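Local coordinates for Peptide/nickel transport system substrate-binding protein (Listeria monocytogenes serotype 1/2a, PDB 5KZT), which binds peptides and probably delivers them to a membrane transporter, as the OppA-type substrate-binding protein of a peptide uptake system, at residues I367-D375 against T398-R409; Q411-D419 against G443-S451. All blocks are in the same frame, centred on the assembly; numbering follows the deposited sequence.

Contact 1: I367-D375 against T398-R409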
loop_
_atom_site.group_PDB
_atom_site.type_symbol
_atom_site.label_atom_id
_atom_site.label_comp_id
_atom_site.label_asym_id
_atom_site.label_seq_id
_atom_site.Cartn_x
_atom_site.Cartn_y
_atom_site.Cartn_z
ATOM N N ILE A 367 -0.324 -27.773 -18.349
ATOM C CA ILE A 367 -1.079 -26.580 -17.931
ATOM C C ILE A 367 -0.314 -25.373 -18.461
ATOM O O ILE A 367 0.916 -25.333 -18.342
ATOM C CB ILE A 367 -1.201 -26.496 -16.384
ATOM C CG1 ILE A 367 -2.271 -27.467 -15.866
ATOM C CG2 ILE A 367 -1.540 -25.075 -15.916
ATOM C CD1 ILE A 367 -2.260 -27.688 -14.363
ATOM N N THR A 368 -1.038 -24.422 -19.065
ATOM C CA THR A 368 -0.522 -23.065 -19.364
ATOM C C THR A 368 -1.189 -22.062 -18.447
ATOM O O THR A 368 -2.404 -22.074 -18.312
ATOM C CB THR A 368 -0.808 -22.645 -20.822
ATOM O OG1 THR A 368 -0.208 -23.590 -21.711
ATOM C CG2 THR A 368 -0.235 -21.247 -21.132
ATOM N N VAL A 369 -0.397 -21.204 -17.811
ATOM C CA VAL A 369 -0.931 -20.088 -17.047
ATOM C C VAL A 369 -0.115 -18.845 -17.315
ATOM O O VAL A 369 1.076 -18.934 -17.614
ATOM C CB VAL A 369 -0.978 -20.365 -15.521
ATOM C CG1 VAL A 369 -2.127 -21.311 -15.193
ATOM C CG2 VAL A 369 0.358 -20.880 -14.993
ATOM N N GLU A 370 -0.768 -17.686 -17.178
ATOM C CA GLU A 370 -0.144 -16.388 -17.409
ATOM C C GLU A 370 0.204 -15.737 -16.067
ATOM O O GLU A 370 -0.656 -15.630 -15.189
ATOM C CB GLU A 370 -1.093 -15.541 -18.261
ATOM C CG GLU A 370 -1.000 -14.018 -18.207
ATOM C CD GLU A 370 -2.338 -13.398 -18.650
ATOM O OE1 GLU A 370 -3.196 -12.967 -17.781
ATOM O OE2 GLU A 370 -2.543 -13.399 -19.887
ATOM N N PHE A 371 1.465 -15.322 -15.926
ATOM C CA PHE A 371 1.954 -14.659 -14.729
ATOM C C PHE A 371 1.968 -13.144 -14.972
ATOM O O PHE A 371 2.656 -12.672 -15.888
ATOM C CB PHE A 371 3.361 -15.161 -14.405
ATOM C CG PHE A 371 3.894 -14.652 -13.104
ATOM C CD1 PHE A 371 3.253 -14.954 -11.910
ATOM C CD2 PHE A 371 5.028 -13.852 -13.065
ATOM C CE1 PHE A 371 3.737 -14.471 -10.697
ATOM C CE2 PHE A 371 5.514 -13.358 -11.858
ATOM C CZ PHE A 371 4.870 -13.672 -10.668
ATOM N N THR A 372 1.225 -12.389 -14.163
ATOM C CA THR A 372 1.226 -10.928 -14.272
ATOM C C THR A 372 2.177 -10.239 -13.275
ATOM O O THR A 372 2.141 -10.505 -12.074
ATOM C CB THR A 372 -0.186 -10.345 -14.124
ATOM O OG1 THR A 372 -1.017 -10.845 -15.171
ATOM C CG2 THR A 372 -0.174 -8.829 -14.233
ATOM N N SER A 373 3.008 -9.337 -13.798
ATOM C CA SER A 373 3.816 -8.430 -12.989
ATOM C C SER A 373 3.906 -7.046 -13.671
ATOM O O SER A 373 3.206 -6.783 -14.664
ATOM C CB SER A 373 5.203 -9.030 -12.733
ATOM O OG SER A 373 5.860 -8.352 -11.649
ATOM N N ASP A 374 4.744 -6.164 -13.133
ATOM C CA ASP A 374 4.856 -4.792 -13.634
ATOM C C ASP A 374 5.801 -4.702 -14.833
ATOM O O ASP A 374 6.357 -5.719 -15.252
ATOM C CB ASP A 374 5.262 -3.856 -12.491
ATOM C CG ASP A 374 4.197 -3.781 -11.414
ATOM O OD1 ASP A 374 2.988 -3.847 -11.755
ATOM O OD2 ASP A 374 4.550 -3.681 -10.226
ATOM N N ASP A 375 5.962 -3.494 -15.382
ATOM C CA ASP A 375 6.695 -3.277 -16.631
ATOM C C ASP A 375 8.052 -2.567 -16.458
ATOM O O ASP A 375 8.564 -1.987 -17.410
ATOM C CB ASP A 375 5.807 -2.524 -17.646
ATOM C CG ASP A 375 5.423 -1.096 -17.192
ATOM O OD1 ASP A 375 5.660 -0.700 -16.037
ATOM O OD2 ASP A 375 4.860 -0.364 -18.008
ATOM N N THR A 398 3.714 -24.541 -18.666
ATOM C CA THR A 398 4.103 -23.361 -19.418
ATOM C C THR A 398 3.620 -22.160 -18.620
ATOM O O THR A 398 2.487 -22.157 -18.116
ATOM C CB THR A 398 3.447 -23.313 -20.804
ATOM O OG1 THR A 398 3.830 -24.460 -21.555
ATOM C CG2 THR A 398 3.873 -22.080 -21.579
ATOM N N VAL A 399 4.490 -21.167 -18.488
ATOM C CA VAL A 399 4.157 -19.883 -17.852
ATOM C C VAL A 399 4.350 -18.768 -18.888
ATOM O O VAL A 399 5.478 -18.531 -19.327
ATOM C CB VAL A 399 5.029 -19.634 -16.612
ATOM C CG1 VAL A 399 4.734 -18.260 -16.008
ATOM C CG2 VAL A 399 4.799 -20.739 -15.586
ATOM N N LYS A 400 3.248 -18.141 -19.316
ATOM C CA LYS A 400 3.293 -16.970 -20.216
ATOM C C LYS A 400 3.516 -15.768 -19.328
ATOM O O LYS A 400 2.960 -15.703 -18.231
ATOM C CB LYS A 400 1.981 -16.713 -20.985
ATOM C CG LYS A 400 1.318 -17.885 -21.685
ATOM C CD LYS A 400 1.693 -18.015 -23.160
ATOM C CE LYS A 400 2.918 -18.906 -23.347
ATOM N NZ LYS A 400 3.378 -18.974 -24.760
ATOM N N LEU A 401 4.306 -14.814 -19.802
ATOM C CA LEU A 401 4.587 -13.603 -19.033
ATOM C C LEU A 401 3.801 -12.386 -19.515
ATOM O O LEU A 401 3.776 -12.078 -20.687
ATOM C CB LEU A 401 6.085 -13.300 -19.059
ATOM C CG LEU A 401 6.995 -14.346 -18.411
ATOM C CD1 LEU A 401 8.430 -13.848 -18.416
ATOM C CD2 LEU A 401 6.517 -14.679 -17.001
ATOM N N LYS A 402 3.179 -11.680 -18.573
ATOM C CA LYS A 402 2.515 -10.416 -18.831
ATOM C C LYS A 402 3.172 -9.402 -17.898
ATOM O O LYS A 402 3.288 -9.646 -16.694
ATOM C CB LYS A 402 1.031 -10.580 -18.533
ATOM C CG LYS A 402 0.142 -9.441 -18.950
ATOM C CD LYS A 402 -1.319 -9.862 -18.836
ATOM C CE LYS A 402 -2.254 -8.812 -19.394
ATOM N NZ LYS A 402 -2.101 -8.629 -20.864
ATOM N N ASN A 403 3.653 -8.300 -18.461
ATOM C CA ASN A 403 4.405 -7.294 -17.704
ATOM C C ASN A 403 3.832 -5.934 -18.063
ATOM O O ASN A 403 4.202 -5.350 -19.066
ATOM C CB ASN A 403 5.911 -7.381 -18.006
ATOM C CG ASN A 403 6.562 -8.598 -17.372
ATOM O OD1 ASN A 403 6.617 -9.657 -17.969
ATOM N ND2 ASN A 403 7.036 -8.455 -16.148
ATOM N N VAL A 404 2.961 -5.418 -17.199
ATOM C CA VAL A 404 2.089 -4.300 -17.539
ATOM C C VAL A 404 2.319 -3.122 -16.591
ATOM O O VAL A 404 2.928 -3.289 -15.534
ATOM C CB VAL A 404 0.607 -4.756 -17.513
ATOM C CG1 VAL A 404 0.332 -5.741 -18.652
ATOM C CG2 VAL A 404 0.213 -5.357 -16.163
ATOM N N PRO A 405 1.853 -1.921 -16.967
ATOM C CA PRO A 405 1.947 -0.813 -16.021
ATOM C C PRO A 405 1.234 -1.156 -14.725
ATOM O O PRO A 405 0.254 -1.924 -14.718
ATOM C CB PRO A 405 1.239 0.336 -16.746
ATOM C CG PRO A 405 1.386 0.000 -18.192
ATOM C CD PRO A 405 1.272 -1.494 -18.252
ATOM N N PHE A 406 1.772 -0.628 -13.636
ATOM C CA PHE A 406 1.273 -0.894 -12.313
ATOM C C PHE A 406 -0.252 -0.698 -12.263
ATOM O O PHE A 406 -0.986 -1.564 -11.787
ATOM C CB PHE A 406 1.991 0.068 -11.356
ATOM C CG PHE A 406 1.613 -0.063 -9.920
ATOM C CD1 PHE A 406 1.417 -1.305 -9.319
ATOM C CD2 PHE A 406 1.534 1.074 -9.135
ATOM C CE1 PHE A 406 1.097 -1.402 -7.980
ATOM C CE2 PHE A 406 1.241 0.990 -7.794
ATOM C CZ PHE A 406 1.019 -0.257 -7.211
ATOM N N LYS A 407 -0.720 0.433 -12.788
ATOM C CA LYS A 407 -2.171 0.705 -12.795
ATOM C C LYS A 407 -3.023 -0.336 -13.541
ATOM O O LYS A 407 -4.134 -0.640 -13.103
ATOM C CB LYS A 407 -2.485 2.126 -13.255
ATOM C CG LYS A 407 -2.254 2.436 -14.707
ATOM C CD LYS A 407 -2.601 3.910 -14.946
ATOM C CE LYS A 407 -2.188 4.371 -16.315
ATOM N NZ LYS A 407 -2.136 5.856 -16.438
ATOM N N VAL A 408 -2.472 -0.928 -14.599
ATOM C CA VAL A 408 -3.153 -1.975 -15.363
ATOM C C VAL A 408 -3.169 -3.264 -14.532
ATOM O O VAL A 408 -4.191 -3.960 -14.463
ATOM C CB VAL A 408 -2.496 -2.182 -16.765
ATOM C CG1 VAL A 408 -3.132 -3.354 -17.525
ATOM C CG2 VAL A 408 -2.608 -0.916 -17.603
ATOM N N ARG A 409 -2.048 -3.590 -13.878
ATOM C CA ARG A 409 -2.028 -4.768 -13.007
ATOM C C ARG A 409 -3.110 -4.661 -11.930
ATOM O O ARG A 409 -3.821 -5.632 -11.623
ATOM C CB ARG A 409 -0.654 -4.969 -12.347
ATOM C CG ARG A 409 -0.691 -6.064 -11.302
ATOM C CD ARG A 409 0.678 -6.561 -10.922
ATOM N NE ARG A 409 1.508 -5.572 -10.236
ATOM C CZ ARG A 409 1.448 -5.269 -8.938
ATOM N NH1 ARG A 409 0.546 -5.809 -8.135
ATOM N NH2 ARG A 409 2.326 -4.397 -8.441
HETATM O O HOH W 1 2.526 -26.877 -20.901
HETATM O O HOH W 2 4.576 0.364 -13.811
#

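Contact 2: Q411-D419 against G443-S451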
loop_
_atom_site.group_PDB
_atom_site.type_symbol
_atom_site.label_atom_id
_atom_site.label_comp_id
_atom_site.label_asym_id
_atom_site.label_seq_id
_atom_site.Cartn_x
_atom_site.Cartn_y
_atom_site.Cartn_z
ATOM N N GLN A 411 -5.868 -2.769 -11.973
ATOM C CA GLN A 411 -7.198 -2.883 -12.613
ATOM C C GLN A 411 -7.568 -4.326 -12.896
ATOM O O GLN A 411 -8.703 -4.741 -12.634
ATOM C CB GLN A 411 -7.266 -2.101 -13.923
ATOM C CG GLN A 411 -7.284 -0.600 -13.729
ATOM C CD GLN A 411 -7.183 0.210 -15.034
ATOM O OE1 GLN A 411 -6.527 -0.183 -16.027
ATOM N NE2 GLN A 411 -7.849 1.351 -15.036
ATOM N N ASN A 412 -6.624 -5.068 -13.469
ATOM C CA ASN A 412 -6.852 -6.487 -13.770
ATOM C C ASN A 412 -7.048 -7.283 -12.474
ATOM O O ASN A 412 -7.827 -8.234 -12.437
ATOM C CB ASN A 412 -5.698 -7.092 -14.578
ATOM C CG ASN A 412 -5.542 -6.472 -15.945
ATOM O OD1 ASN A 412 -6.379 -5.677 -16.381
ATOM N ND2 ASN A 412 -4.437 -6.796 -16.619
ATOM N N ASP A 413 -6.335 -6.891 -11.414
ATOM C CA ASP A 413 -6.512 -7.504 -10.094
ATOM C C ASP A 413 -7.947 -7.298 -9.603
ATOM O O ASP A 413 -8.644 -8.282 -9.298
ATOM C CB ASP A 413 -5.491 -6.950 -9.089
ATOM C CG ASP A 413 -5.595 -7.604 -7.733
ATOM O OD1 ASP A 413 -5.265 -8.815 -7.641
ATOM O OD2 ASP A 413 -6.015 -6.912 -6.750
ATOM N N GLN A 414 -8.411 -6.053 -9.584
ATOM C CA GLN A 414 -9.796 -5.749 -9.169
ATOM C C GLN A 414 -10.834 -6.523 -9.993
ATOM O O GLN A 414 -11.841 -6.969 -9.438
ATOM C CB GLN A 414 -10.129 -4.251 -9.272
ATOM C CG GLN A 414 -9.423 -3.338 -8.269
ATOM C CD GLN A 414 -9.797 -3.678 -6.829
ATOM O OE1 GLN A 414 -10.992 -3.723 -6.492
ATOM N NE2 GLN A 414 -8.788 -3.978 -5.985
ATOM N N ASN A 415 -10.575 -6.667 -11.296
ATOM C CA ASN A 415 -11.473 -7.376 -12.219
ATOM C C ASN A 415 -11.338 -8.909 -12.193
ATOM O O ASN A 415 -12.104 -9.603 -12.862
ATOM C CB ASN A 415 -11.238 -6.899 -13.670
ATOM C CG ASN A 415 -11.619 -5.443 -13.891
ATOM O OD1 ASN A 415 -12.417 -4.865 -13.148
ATOM N ND2 ASN A 415 -11.054 -4.843 -14.936
ATOM N N GLN A 416 -10.378 -9.437 -11.433
ATOM C CA GLN A 416 -10.017 -10.857 -11.474
ATOM C C GLN A 416 -9.666 -11.374 -12.863
ATOM O O GLN A 416 -9.903 -12.534 -13.197
ATOM C CB GLN A 416 -11.092 -11.715 -10.794
ATOM C CG GLN A 416 -10.849 -11.782 -9.312
ATOM C CD GLN A 416 -11.890 -12.545 -8.561
ATOM O OE1 GLN A 416 -12.819 -11.965 -8.037
ATOM N NE2 GLN A 416 -11.719 -13.856 -8.476
ATOM N N ASP A 417 -9.048 -10.516 -13.657
ATOM C CA ASP A 417 -8.703 -10.843 -15.018
ATOM C C ASP A 417 -7.215 -11.151 -15.037
ATOM O O ASP A 417 -6.416 -10.424 -15.612
ATOM C CB ASP A 417 -9.095 -9.662 -15.918
ATOM C CG ASP A 417 -9.180 -10.024 -17.371
ATOM O OD1 ASP A 417 -9.571 -11.171 -17.719
ATOM O OD2 ASP A 417 -8.881 -9.132 -18.202
ATOM N N TYR A 418 -6.853 -12.247 -14.391
ATOM C CA TYR A 418 -5.464 -12.699 -14.282
ATOM C C TYR A 418 -5.491 -14.155 -13.792
ATOM O O TYR A 418 -6.530 -14.635 -13.323
ATOM C CB TYR A 418 -4.648 -11.776 -13.335
ATOM C CG TYR A 418 -4.935 -11.945 -11.860
ATOM C CD1 TYR A 418 -6.052 -11.343 -11.285
ATOM C CD2 TYR A 418 -4.087 -12.696 -11.034
ATOM C CE1 TYR A 418 -6.367 -11.520 -9.939
ATOM C CE2 TYR A 418 -4.358 -12.833 -9.667
ATOM C CZ TYR A 418 -5.505 -12.240 -9.131
ATOM O OH TYR A 418 -5.822 -12.382 -7.812
ATOM N N ASP A 419 -4.385 -14.877 -13.942
ATOM C CA ASP A 419 -4.286 -16.243 -13.422
ATOM C C ASP A 419 -3.545 -16.249 -12.089
ATOM O O ASP A 419 -4.051 -16.711 -11.061
ATOM C CB ASP A 419 -3.549 -17.147 -14.406
ATOM C CG ASP A 419 -4.272 -17.326 -15.712
ATOM O OD1 ASP A 419 -5.506 -17.110 -15.793
ATOM O OD2 ASP A 419 -3.584 -17.720 -16.676
ATOM N N GLY A 443 -13.383 -9.786 0.143
ATOM C CA GLY A 443 -12.729 -8.542 0.493
ATOM C C GLY A 443 -12.246 -7.821 -0.758
ATOM O O GLY A 443 -11.834 -8.458 -1.749
ATOM N N ALA A 444 -12.270 -6.492 -0.723
ATOM C CA ALA A 444 -11.894 -5.699 -1.908
ATOM C C ALA A 444 -10.433 -5.851 -2.342
ATOM O O ALA A 444 -10.114 -5.578 -3.502
ATOM C CB ALA A 444 -12.225 -4.228 -1.694
ATOM N N GLN A 445 -9.558 -6.264 -1.422
ATOM C CA GLN A 445 -8.171 -6.629 -1.731
ATOM C C GLN A 445 -7.876 -8.128 -1.797
ATOM O O GLN A 445 -6.713 -8.525 -1.863
ATOM C CB GLN A 445 -7.231 -5.955 -0.716
ATOM C CG GLN A 445 -7.184 -4.428 -0.817
ATOM C CD GLN A 445 -6.691 -3.928 -2.164
ATOM O OE1 GLN A 445 -6.030 -4.644 -2.927
ATOM N NE2 GLN A 445 -7.021 -2.704 -2.476
ATOM N N ASN A 446 -8.916 -8.957 -1.811
ATOM C CA ASN A 446 -8.780 -10.415 -1.946
ATOM C C ASN A 446 -8.623 -10.692 -3.444
ATOM O O ASN A 446 -7.507 -10.922 -3.904
ATOM C CB ASN A 446 -9.992 -11.120 -1.318
ATOM C CG ASN A 446 -9.951 -12.634 -1.438
ATOM O OD1 ASN A 446 -9.538 -13.205 -2.449
ATOM N ND2 ASN A 446 -10.446 -13.292 -0.419
ATOM N N ARG A 447 -9.729 -10.626 -4.197
ATOM C CA ARG A 447 -9.715 -10.742 -5.664
ATOM C C ARG A 447 -9.082 -12.032 -6.181
ATOM O O ARG A 447 -8.455 -12.057 -7.234
ATOM C CB ARG A 447 -9.019 -9.521 -6.295
ATOM C CG ARG A 447 -9.568 -8.186 -5.844
ATOM C CD ARG A 447 -11.018 -7.995 -6.265
ATOM N NE ARG A 447 -11.543 -6.728 -5.750
ATOM C CZ ARG A 447 -12.822 -6.349 -5.757
ATOM N NH1 ARG A 447 -13.786 -7.134 -6.257
ATOM N NH2 ARG A 447 -13.140 -5.165 -5.235
ATOM N N MET A 448 -9.240 -13.095 -5.409
ATOM C CA MET A 448 -8.757 -14.399 -5.788
ATOM C C MET A 448 -9.874 -15.431 -5.749
ATOM O O MET A 448 -9.633 -16.582 -6.103
ATOM C CB MET A 448 -7.661 -14.815 -4.808
ATOM C CG MET A 448 -6.413 -13.979 -4.924
ATOM S SD MET A 448 -5.096 -14.578 -3.856
ATOM C CE MET A 448 -5.869 -14.710 -2.256
ATOM N N SER A 449 -11.080 -15.022 -5.334
ATOM C CA SER A 449 -12.143 -15.950 -4.933
ATOM C C SER A 449 -11.645 -16.965 -3.898
ATOM O O SER A 449 -12.023 -18.141 -3.914
ATOM C CB SER A 449 -12.798 -16.619 -6.151
ATOM O OG SER A 449 -13.417 -15.653 -6.981
ATOM N N TYR A 450 -10.796 -16.489 -2.989
ATOM C CA TYR A 450 -10.364 -17.284 -1.861
ATOM C C TYR A 450 -11.373 -17.055 -0.750
ATOM O O TYR A 450 -11.653 -15.916 -0.384
ATOM C CB TYR A 450 -8.971 -16.890 -1.386
ATOM C CG TYR A 450 -8.626 -17.495 -0.035
ATOM C CD1 TYR A 450 -8.423 -18.862 0.109
ATOM C CD2 TYR A 450 -8.545 -16.692 1.108
ATOM C CE1 TYR A 450 -8.118 -19.406 1.337
ATOM C CE2 TYR A 450 -8.244 -17.228 2.342
ATOM C CZ TYR A 450 -8.041 -18.581 2.455
ATOM O OH TYR A 450 -7.751 -19.098 3.691
ATOM N N SER A 451 -11.884 -18.148 -0.194
ATOM C CA SER A 451 -12.883 -18.079 0.863
ATOM C C SER A 451 -12.663 -19.220 1.829
ATOM O O SER A 451 -12.819 -20.392 1.449
ATOM C CB SER A 451 -14.290 -18.185 0.278
ATOM O OG SER A 451 -15.302 -18.094 1.273
HETATM O O HOH W 3 -6.345 -4.409 -6.229
HETATM O O HOH W 4 -4.579 -6.888 -3.841
HETATM O O HOH W 5 -14.505 -12.838 -5.977
#

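Contact 1: I367-D375 against T398-R409
D374 and R409 meet across this contact in a two-pronged salt bridge. R409 CB lies 3.9 Å from D374 OD1. With CG anti to the backbone N (chi1 172°), CG and CD pass the CG2 methyl of T372. The chain then bends at chi3 (66°), which brings the guanidinium side-on to the carboxylate. NE donates to D374 OD1 at 2.7 Å, reaching that oxygen from above the carboxylate plane, whereas NH2 donates to D374 OD2 at 2.9 Å on its syn side. The two planes stand 39° apart, so the grip is twisted although both oxygens lie near the guanidinium plane. Each partner also bonds to the bound peptide's backbone, R409 through NH2 and D374 through OD2, which places the pair in the binding site.

The pair sits where a beta-alpha-beta unit ends: strands 367-374 and 397-404 run parallel, joined by helix 377-393, and the second strand turns through P405, the N-cap, into helix 406-414. Seven backbone hydrogen bonds alternate from T398 N to I367 O as far as V404 N to S373 O. Beside the last of these, N403 ND2 donates to D374 O at 3.0 Å, in its own amide plane and nearly in line with the carbonyl. A water bridges D375 OD1 and the F406 backbone N at the start of the helix.

On the face carrying V369, F371, V399 and L401, V399 CG1 packs at 3.7 Å on F371 CB, while L401 CD2 lies at the edge of the F371 ring; helix 377-393 covers this phenylalanine through S383 and I386. On the other face the E370 and K402 side chains cross at a slant, CD to CD at 3.7 Å, and OE1 of the glutamate forms a salt bridge with R281.

Contact 2: Q411-D419 against G443-S451
The Schellman motif ending helix 406-414 docks here on the irregular loop 443-451. Q416, which leaves the helix with positive phi, has R447 as its nearest neighbour in the loop, their CA atoms 5.8 Å apart. Q416 CG rests 3.2 Å from R447 O. Its chain runs extended beyond CG (chi2 177°), carrying the amide to S449: NE2 donates to S449 OG at 2.9 Å, almost straight (172°) and in the amide plane, and a water joins Q416 OE1 to the same hydroxyl. NE2 also bonds to N278.

R447 O receives a second approach from Y418, whose OH donates to it at 2.7 Å from above the carbonyl plane; the oxygen lies at the ring's edge. M448 CG touches this hydroxyl as well.

Within the family 5 solute-binding fold, the joint sets the helix C-terminus against the loop preceding helix 453-459, with strand 264-277 alongside: K276 forms a salt bridge with D413 OD1 and packs on Y418, R447 and M448. R447 CB sits 3.3 Å from D413 O, and the guanidinium has Q414 O over one face. A444 O is gripped twice, from opposite faces of its plane, by Q414 NE2 at 3.2 Å and by R447 NE at 2.9 Å. Bending at chi2 (-62°) turns the Q414 chain back toward the loop. Two waters lie between D413 OD2 and the Q445 side chain, whose NE2 bonds to D34 and which packs on an acidic side chain of the bound peptide. In the loop itself, N446 OD1 accepts from M448 N in an Asx turn.

Along the chain, strand 367-374 comes first, and helix 377-393 carries the backbone to strand 397-404, where contact 1 closes the crossover. Contact 2 opens only afterwards, so the two loops follow in series without nesting or crossing. Helix 406-414 serves both: its first turn belongs to contact 1 and its last turn to contact 2. From there the chain passes through strand 420-425, which pairs with 367-374, and helix 433-436 before 443-451 returns to close the second loop. With centres about 14 Å apart, the contacts also touch: D419 OD2 lies 2.9 Å from E370 N, a probable hydrogen bond, linking the segment after the helix to strand 367-374.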